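Local coordinates for putative methyl-accepting chemotaxis protein (Salmonella enterica subsp. enterica serovar Typhimurium str. LT2, PDB 6DB1), which probably senses extracellular signals for chemotaxis, its N-terminal ligand-binding domain forming a helical bundle of the kind found in bacterial chemoreceptors, at residues Thr36-Ala41 with Val99-Leu104; Arg40-Lys45 with Pro51-Ala56. All blocks are in the same frame, centred on the assembly; numbering follows the deposited sequence. Where two conformers were deposited one is given.

Contact 1. Residues Thr36-Ala41 with Val99-Leu104; sequences TRLSRA and VPQMQL
L38 reaches across from helix 13-46 to Q101 and M102 of helix 80-105, joining the first and third helices of an up-down four-helix bundle, the fold of many chemoreceptor sensory domains. The two helices run in the same direction here, and their backbones come nearest where the CA atoms of L38 and M102 lie 7.8 Å apart. With CG anti to the backbone N (chi1 -177°), L38 sends its two methyl groups inward in different directions. On one side it meets the end of the selenomethionine M102 in an apolar contact whose exact spacing is doubtful as modelled; the M102 chain bends at its second and third torsions, so that its end approaches helix 13-46, and the two side chains run antiparallel alongside one another. This side is buried, and W113 of helix 110-144 also rests on L38. The outward side is quite different: T36 and R40 on one helix and Q103 on the other are exposed and leave the seam to three residues, which bury only 144 Å² between the segments. Q101 brings a polar end into the interior, where its NE2 is hydrogen-bonded to T121 OG1. Through that bond the amide is tied to helix 110-144, while on the opposite branch OE1 lies 3.7 Å from CD2 of L38, a van der Waals contact with the methyl group.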
loop_
_atom_site.group_PDB
_atom_site.type_symbol
_atom_site.label_atom_id
_atom_site.label_comp_id
_atom_site.label_asym_id
_atom_site.label_seq_id
_atom_site.Cartn_x
_atom_site.Cartn_y
_atom_site.Cartn_z
ATOM N N THR A 36 12.392 -0.911 -3.811
ATOM C CA THR A 36 13.146 0.310 -4.052
ATOM C C THR A 36 14.446 0.304 -3.240
ATOM O O THR A 36 15.518 0.628 -3.765
ATOM C CB THR A 36 12.326 1.561 -3.724
ATOM O OG1 THR A 36 12.099 1.603 -2.316
ATOM C CG2 THR A 36 11.004 1.611 -4.458
ATOM N N ARG A 37 14.325 -0.080 -1.970
ATOM C CA ARG A 37 15.450 -0.156 -1.044
ATOM C C ARG A 37 16.588 -0.954 -1.697
ATOM O O ARG A 37 17.722 -0.465 -1.857
ATOM C CB ARG A 37 15.006 -0.859 0.245
ATOM C CG ARG A 37 13.671 -0.384 0.805
ATOM C CD ARG A 37 13.680 0.702 1.867
ATOM N NE ARG A 37 14.019 0.176 3.187
ATOM C CZ ARG A 37 13.835 0.830 4.331
ATOM N NH1 ARG A 37 14.206 0.281 5.477
ATOM N NH2 ARG A 37 13.276 2.027 4.328
ATOM N N LEU A 38 16.238 -2.170 -2.117
ATOM C CA LEU A 38 17.189 -3.149 -2.698
ATOM C C LEU A 38 17.808 -2.627 -4.002
ATOM O O LEU A 38 18.994 -2.884 -4.283
ATOM C CB LEU A 38 16.465 -4.474 -2.955
ATOM C CG LEU A 38 17.346 -5.601 -3.497
ATOM C CD1 LEU A 38 18.578 -5.781 -2.622
ATOM C CD2 LEU A 38 16.572 -6.909 -3.614
ATOM N N SER A 39 17.001 -1.946 -4.805
ATOM C CA SER A 39 17.470 -1.411 -6.076
ATOM C C SER A 39 18.570 -0.358 -5.842
ATOM O O SER A 39 19.610 -0.385 -6.514
ATOM C CB SER A 39 16.315 -0.861 -6.871
ATOM O OG SER A 39 16.764 -0.259 -8.072
ATOM N N ARG A 40 18.369 0.549 -4.879
ATOM C CA ARG A 40 19.375 1.583 -4.606
ATOM C C ARG A 40 20.671 0.937 -4.099
ATOM O O ARG A 40 21.780 1.376 -4.465
ATOM C CB ARG A 40 18.858 2.619 -3.606
ATOM C CG ARG A 40 17.615 3.368 -4.069
ATOM C CD ARG A 40 17.344 4.590 -3.212
ATOM N NE ARG A 40 17.424 4.288 -1.788
ATOM C CZ ARG A 40 16.432 3.790 -1.057
ATOM N NH1 ARG A 40 15.266 3.517 -1.617
ATOM N NH2 ARG A 40 16.610 3.569 0.234
ATOM N N ALA A 41 20.545 -0.101 -3.269
ATOM C CA ALA A 41 21.739 -0.796 -2.759
ATOM C C ALA A 41 22.511 -1.439 -3.928
ATOM O O ALA A 41 23.749 -1.454 -3.927
ATOM C CB ALA A 41 21.348 -1.814 -1.715
ATOM N N VAL A 99 12.563 -13.177 -0.763
ATOM C CA VAL A 99 13.692 -13.794 -0.100
ATOM C C VAL A 99 14.763 -14.190 -1.125
ATOM O O VAL A 99 15.930 -13.863 -0.938
ATOM C CB VAL A 99 13.251 -14.978 0.782
ATOM C CG1 VAL A 99 14.420 -15.878 1.143
ATOM C CG2 VAL A 99 12.534 -14.494 2.032
ATOM N N PRO A 100 14.388 -14.886 -2.195
ATOM C CA PRO A 100 15.463 -15.205 -3.109
ATOM C C PRO A 100 16.218 -13.949 -3.568
ATOM O O PRO A 100 17.454 -13.920 -3.481
ATOM C CB PRO A 100 14.771 -15.915 -4.277
ATOM C CG PRO A 100 13.641 -16.632 -3.594
ATOM C CD PRO A 100 13.173 -15.642 -2.547
ATOM N N GLN A 101 15.498 -12.926 -4.012
ATOM C CA GLN A 101 16.154 -11.701 -4.477
ATOM C C GLN A 101 17.222 -11.250 -3.476
ATOM O O GLN A 101 18.333 -10.927 -3.866
ATOM C CB GLN A 101 15.165 -10.555 -4.673
ATOM C CG GLN A 101 14.244 -10.730 -5.870
ATOM C CD GLN A 101 13.546 -9.433 -6.193
ATOM O OE1 GLN A 101 13.928 -8.378 -5.696
ATOM N NE2 GLN A 101 12.535 -9.497 -7.048
HETATM N N MSE A 102 16.873 -11.229 -2.198
HETATM C CA MSE A 102 17.822 -10.799 -1.176
HETATM C C MSE A 102 19.028 -11.687 -1.062
HETATM O O MSE A 102 20.146 -11.199 -0.919
HETATM C CB MSE A 102 17.144 -10.789 0.176
HETATM C CG MSE A 102 16.717 -9.376 0.501
HETATM SE SE MSE A 102 18.123 -8.508 1.550
HETATM C CE MSE A 102 18.456 -7.177 0.161
ATOM N N GLN A 103 18.821 -12.997 -1.108
ATOM C CA GLN A 103 19.932 -13.930 -0.989
ATOM C C GLN A 103 20.785 -13.865 -2.266
ATOM O O GLN A 103 22.023 -13.939 -2.218
ATOM C CB GLN A 103 19.391 -15.325 -0.667
ATOM C CG GLN A 103 18.784 -15.406 0.734
ATOM C CD GLN A 103 18.183 -16.750 1.087
ATOM O OE1 GLN A 103 17.673 -17.477 0.232
ATOM N NE2 GLN A 103 18.188 -17.067 2.375
ATOM N N LEU A 104 20.118 -13.631 -3.385
ATOM C CA LEU A 104 20.759 -13.574 -4.683
ATOM C C LEU A 104 21.489 -12.231 -4.836
ATOM O O LEU A 104 22.533 -12.154 -5.479
ATOM C CB LEU A 104 19.653 -13.758 -5.728
ATOM C CG LEU A 104 20.011 -14.509 -7.010
ATOM C CD1 LEU A 104 20.637 -15.864 -6.701
ATOM C CD2 LEU A 104 18.763 -14.701 -7.861
#

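Contact 2. Residues Arg40-Lys45 with Pro51-Ala56; sequences RAMDVK and PDFAPA
The backbone of P51-D52 passes the end of helix 13-46 in the opposite direction, bringing the CA atoms of A41 and P51 to 5.1 Å before the chain turns into helix 54-73. Such a close approach is possible because a small residue faces the incoming chain. The methyl CB of A41 sits 3.6 Å from the carbonyl oxygen of D52, and A41 O, already bonded to K45 N in its own helix, lies 3.5 Å from CB of P51. One turn further on, V44 and K45 border the same proline: CG1 of V44 lies 4.0 Å from P51 N, whereas K45 lends only the base of its side chain, its CB being 4.1 Å from CG of P51, before the amine end leads away. On the buried side the selenomethionine M42 starts off away from the returning chain, but a bend at its second torsion (-86°) swings the end back. Its CE then meets the rim of the F53 ring in the ring plane, 3.3 Å from CE1, a tight apolar contact of methyl against edge. P51 packs on one face of that ring, with CB 3.8 Å above the plane and offset toward the rim. Beyond F53, a capping bond steadies the turn into helix 54-73: A54 N donates to D52 OD1 at 3.0 Å, with an angle of 145° at the hydrogen, approaching from above the carboxylate plane. The joint thus closes the hairpin of the first two helices at one end of the bundle, while helix 80-105 lies against its inner side, with M102 touching F53 and A56, and A105 touching M42.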
loop_
_atom_site.group_PDB
_atom_site.type_symbol
_atom_site.label_atom_id
_atom_site.label_comp_id
_atom_site.label_asym_id
_atom_site.label_seq_id
_atom_site.Cartn_x
_atom_site.Cartn_y
_atom_site.Cartn_z
ATOM N N ARG A 40 18.369 0.549 -4.879
ATOM C CA ARG A 40 19.375 1.583 -4.606
ATOM C C ARG A 40 20.671 0.937 -4.099
ATOM O O ARG A 40 21.780 1.376 -4.465
ATOM C CB ARG A 40 18.858 2.619 -3.606
ATOM C CG ARG A 40 17.615 3.368 -4.069
ATOM C CD ARG A 40 17.344 4.590 -3.212
ATOM N NE ARG A 40 17.424 4.288 -1.788
ATOM C CZ ARG A 40 16.432 3.790 -1.057
ATOM N NH1 ARG A 40 15.266 3.517 -1.617
ATOM N NH2 ARG A 40 16.610 3.569 0.234
ATOM N N ALA A 41 20.545 -0.101 -3.269
ATOM C CA ALA A 41 21.739 -0.796 -2.759
ATOM C C ALA A 41 22.511 -1.439 -3.928
ATOM O O ALA A 41 23.749 -1.454 -3.927
ATOM C CB ALA A 41 21.348 -1.814 -1.715
HETATM N N MSE A 42 21.782 -1.937 -4.935
HETATM C CA MSE A 42 22.405 -2.592 -6.111
HETATM C C MSE A 42 23.033 -1.629 -7.089
HETATM O O MSE A 42 24.015 -1.964 -7.755
HETATM C CB MSE A 42 21.387 -3.488 -6.807
HETATM C CG MSE A 42 21.099 -4.674 -5.892
HETATM SE SE MSE A 42 22.431 -6.083 -6.200
HETATM C CE MSE A 42 23.343 -5.971 -4.465
ATOM N N ASP A 43 22.478 -0.430 -7.217
ATOM C CA ASP A 43 23.088 0.562 -8.091
ATOM C C ASP A 43 24.492 0.850 -7.558
ATOM O O ASP A 43 25.439 0.942 -8.327
ATOM C CB ASP A 43 22.249 1.833 -8.141
ATOM C CG ASP A 43 20.927 1.631 -8.862
ATOM O OD1 ASP A 43 20.688 0.514 -9.365
ATOM O OD2 ASP A 43 20.139 2.595 -8.946
ATOM N N VAL A 44 24.601 0.963 -6.232
ATOM C CA VAL A 44 25.875 1.200 -5.515
ATOM C C VAL A 44 26.820 0.016 -5.762
ATOM O O VAL A 44 28.015 0.212 -6.008
ATOM C CB VAL A 44 25.646 1.411 -3.999
ATOM C CG1 VAL A 44 26.943 1.377 -3.200
ATOM C CG2 VAL A 44 24.874 2.690 -3.707
ATOM N N LYS A 45 26.294 -1.205 -5.669
ATOM C CA LYS A 45 27.097 -2.414 -5.882
ATOM C C LYS A 45 27.545 -2.451 -7.356
ATOM O O LYS A 45 28.722 -2.711 -7.649
ATOM C CB LYS A 45 26.290 -3.632 -5.413
ATOM C CG LYS A 45 26.988 -4.985 -5.467
ATOM C CD LYS A 45 27.031 -5.602 -6.840
ATOM C CE LYS A 45 27.597 -7.006 -6.835
ATOM N NZ LYS A 45 27.611 -7.600 -8.194
ATOM N N PRO A 51 27.754 -1.873 -0.924
ATOM C CA PRO A 51 26.326 -1.728 -0.639
ATOM C C PRO A 51 25.950 -1.872 0.846
ATOM O O PRO A 51 26.654 -2.541 1.608
ATOM C CB PRO A 51 25.682 -2.875 -1.435
ATOM C CG PRO A 51 26.725 -3.961 -1.390
ATOM C CD PRO A 51 28.037 -3.209 -1.479
ATOM N N ASP A 52 24.873 -1.195 1.239
ATOM C CA ASP A 52 24.324 -1.309 2.584
ATOM C C ASP A 52 23.025 -2.053 2.390
ATOM O O ASP A 52 22.112 -1.538 1.757
ATOM C CB ASP A 52 24.034 0.048 3.236
ATOM C CG ASP A 52 23.156 -0.116 4.575
ATOM O OD1 ASP A 52 23.373 -1.157 5.188
ATOM O OD2 ASP A 52 22.394 0.821 4.900
ATOM N N PHE A 53 22.953 -3.280 2.890
ATOM C CA PHE A 53 21.744 -4.090 2.752
ATOM C C PHE A 53 20.849 -3.979 3.987
ATOM O O PHE A 53 19.716 -4.457 3.948
ATOM C CB PHE A 53 22.097 -5.559 2.534
ATOM C CG PHE A 53 22.788 -5.823 1.225
ATOM C CD1 PHE A 53 22.111 -5.632 0.032
ATOM C CD2 PHE A 53 24.094 -6.286 1.184
ATOM C CE1 PHE A 53 22.738 -5.869 -1.181
ATOM C CE2 PHE A 53 24.716 -6.538 -0.030
ATOM C CZ PHE A 53 24.036 -6.331 -1.209
ATOM N N ALA A 54 21.341 -3.344 5.056
ATOM C CA ALA A 54 20.596 -3.224 6.330
ATOM C C ALA A 54 19.133 -2.790 6.113
ATOM O O ALA A 54 18.226 -3.394 6.722
ATOM C CB ALA A 54 21.318 -2.279 7.264
ATOM N N PRO A 55 18.890 -1.746 5.272
ATOM C CA PRO A 55 17.528 -1.219 5.015
ATOM C C PRO A 55 16.604 -2.178 4.246
ATOM O O PRO A 55 15.403 -2.269 4.552
ATOM C CB PRO A 55 17.699 0.064 4.189
ATOM C CG PRO A 55 19.133 0.040 3.713
ATOM C CD PRO A 55 19.886 -0.837 4.689
ATOM N N ALA A 56 17.135 -2.853 3.233
ATOM C CA ALA A 56 16.305 -3.799 2.489
ATOM C C ALA A 56 15.903 -4.937 3.432
ATOM O O ALA A 56 14.733 -5.323 3.486
ATOM C CB ALA A 56 17.036 -4.305 1.273
#

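Both contacts use helix 13-46, from overlapping segments whose shared residues are R40 and A41, but they serve different partners. Contact 1 is a core seam to helix 80-105, made wholly by buried residues; contact 2 joins neighbours in sequence at the bundle's end and is only partly buried, with exposed V44 and K45 at its solvent edge. Hydrocarbon packing dominates both, yet contact 1 admits a buried amide, whereas contact 2 packs a proline and an aromatic ring against the helix, beside a capping bond within 51-56. They meet directly: M102 CE of contact 1 lies 3.4 Å from A56 CB of contact 2, and in one conformer R37 NH1 probably hydrogen-bonds P55 O at 3.0 Å.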